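Local structure of colicin-M immunity protein (Escherichia coli, 4AEQ) at residues Y13-D17 and E18-T22. The protein protects cells carrying the colicin M plasmid against the toxin colicin M, and forms a domain-swapped dimer. Sequence-based numbering, arbitrary orientation.
Sequences YQVSD and EQART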
loop_
_atom_site.group_PDB
_atom_site.type_symbol
_atom_site.label_atom_id
_atom_site.label_comp_id
_atom_site.label_asym_id
_atom_site.label_seq_id
_atom_site.Cartn_x
_atom_site.Cartn_y
_atom_site.Cartn_z
ATOM N N TYR A 13 5.100 6.207 19.390
ATOM C CA TYR A 13 5.518 7.204 20.372
ATOM C C TYR A 13 7.001 7.547 20.236
ATOM O O TYR A 13 7.474 8.533 20.795
ATOM C CB TYR A 13 5.183 6.764 21.802
ATOM C CG TYR A 13 6.021 5.624 22.343
ATOM C CD1 TYR A 13 7.227 5.866 22.990
ATOM C CD2 TYR A 13 5.590 4.307 22.231
ATOM C CE1 TYR A 13 7.989 4.826 23.496
ATOM C CE2 TYR A 13 6.346 3.261 22.735
ATOM C CZ TYR A 13 7.543 3.527 23.366
ATOM O OH TYR A 13 8.295 2.490 23.866
ATOM N N GLN A 14 7.727 6.729 19.482
ATOM C CA GLN A 14 9.129 6.993 19.197
ATOM C C GLN A 14 9.300 7.729 17.870
ATOM O O GLN A 14 10.415 8.086 17.487
ATOM C CB GLN A 14 9.917 5.684 19.188
ATOM C CG GLN A 14 9.822 4.918 20.496
ATOM C CD GLN A 14 10.439 3.537 20.410
ATOM O OE1 GLN A 14 10.354 2.870 19.381
ATOM N NE2 GLN A 14 11.065 3.103 21.497
ATOM N N VAL A 15 8.191 7.960 17.175
ATOM C CA VAL A 15 8.225 8.620 15.874
ATOM C C VAL A 15 7.768 10.068 15.980
ATOM O O VAL A 15 6.626 10.337 16.339
ATOM C CB VAL A 15 7.331 7.891 14.850
ATOM C CG1 VAL A 15 7.292 8.653 13.531
ATOM C CG2 VAL A 15 7.829 6.472 14.634
ATOM N N SER A 16 8.665 10.999 15.673
ATOM C CA SER A 16 8.328 12.417 15.690
ATOM C C SER A 16 7.460 12.785 14.492
ATOM O O SER A 16 7.418 12.056 13.500
ATOM C CB SER A 16 9.595 13.273 15.693
ATOM O OG SER A 16 10.248 13.209 14.436
ATOM N N ASP A 17 6.758 13.910 14.591
ATOM C CA ASP A 17 5.947 14.403 13.481
ATOM C C ASP A 17 6.774 14.509 12.201
ATOM O O ASP A 17 6.290 14.197 11.115
ATOM C CB ASP A 17 5.338 15.769 13.819
ATOM C CG ASP A 17 4.114 15.661 14.713
ATOM O OD1 ASP A 17 3.800 14.540 15.173
ATOM O OD2 ASP A 17 3.468 16.702 14.956
ATOM N N GLU A 18 8.021 14.953 12.337
ATOM C CA GLU A 18 8.904 15.135 11.188
ATOM C C GLU A 18 9.277 13.803 10.534
ATOM O O GLU A 18 9.283 13.686 9.303
ATOM C CB GLU A 18 10.159 15.904 11.606
ATOM C CG GLU A 18 10.965 16.470 10.449
ATOM C CD GLU A 18 12.002 15.497 9.928
ATOM O OE1 GLU A 18 12.180 14.429 10.550
ATOM O OE2 GLU A 18 12.645 15.804 8.903
ATOM N N GLN A 19 9.596 12.809 11.359
ATOM C CA GLN A 19 9.890 11.461 10.872
ATOM C C GLN A 19 8.686 10.859 10.166
ATOM O O GLN A 19 8.817 10.256 9.102
ATOM C CB GLN A 19 10.295 10.541 12.024
ATOM C CG GLN A 19 11.685 10.791 12.574
ATOM C CD GLN A 19 11.981 9.951 13.800
ATOM O OE1 GLN A 19 11.260 10.011 14.796
ATOM N NE2 GLN A 19 13.045 9.160 13.733
ATOM N N ALA A 20 7.515 11.015 10.776
ATOM C CA ALA A 20 6.275 10.504 10.206
ATOM C C ALA A 20 5.995 11.153 8.854
ATOM O O ALA A 20 5.649 10.472 7.892
ATOM C CB ALA A 20 5.114 10.742 11.161
ATOM N N ARG A 21 6.148 12.472 8.784
ATOM C CA ARG A 21 5.916 13.192 7.537
ATOM C C ARG A 21 6.891 12.744 6.458
ATOM O O ARG A 21 6.510 12.580 5.301
ATOM C CB ARG A 21 6.013 14.704 7.750
ATOM C CG ARG A 21 4.883 15.275 8.596
ATOM C CD ARG A 21 4.837 16.792 8.518
ATOM N NE ARG A 21 3.562 17.317 9.002
ATOM C CZ ARG A 21 3.408 17.979 10.145
ATOM N NH1 ARG A 21 4.454 18.209 10.926
ATOM N NH2 ARG A 21 2.208 18.419 10.502
ATOM N N THR A 22 8.149 12.548 6.840
ATOM C CA THR A 22 9.161 12.093 5.894
ATOM C C THR A 22 8.819 10.705 5.353
ATOM O O THR A 22 8.903 10.458 4.148
ATOM C CB THR A 22 10.557 12.065 6.540
ATOM O OG1 THR A 22 10.899 13.384 6.979
ATOM C CG2 THR A 22 11.597 11.577 5.539
HETATM O O HOH W 1 12.470 6.987 15.849
HETATM O O HOH W 2 1.530 18.851 13.239
#
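S16 and Q19 form a capping box at the start of helix 17-42, with S16 as the N-cap. Two reciprocal bonds define it. The backbone N of Q19 donates to S16 OG at 3.2 Å with an N-H...O angle of 165°. In return, S16 N donates to Q19 OE1 at 2.9 Å, nearly straight at 172°, in the carbonyl plane and on a lone pair. The seryl oxygen sits between its own backbone N and carbonyl carbon (chi1 71°), a rotation that turns it onto the first turn of the helix. In Q19, CG lies opposite the carbonyl carbon and the chain runs extended beyond it, which together carry the amide back to S16; on the way CG passes 3.4 Å from S16 OG. The other arm of that amide is held too: one water accepts from Q19 NE2 and donates to Q14 O, so both ends of the group are engaged.

Main-chain bonds begin the helix, A20 N donating to S16 O and R21 N to D17 O, each at 2.9 Å. Apolar contact comes from V15 CG1, which lies 3.8 Å from A20 CB, where the two buried side chains meet; L67 of the second subunit packs on A20.

Charge pairing across D17 and R21 is indirect. D17 OD2 stands 4.4 Å from R21 NH1, far off the plane of the guanidinium and with no N-H aimed at it, so the attraction is between charges alone; a water accepting from R21 NH2 bonds only weakly to OD2. Their stronger partners belong to the second subunit: D17 OD1 forms a salt bridge with R56, and R21 NH2 donates to the E52 carbonyl oxygen.

The capping box thus gives side-chain acceptors to the N-H groups of S16 and Q19, while D17 and R21 tie this helix start to the partner chain of the swapped dimer.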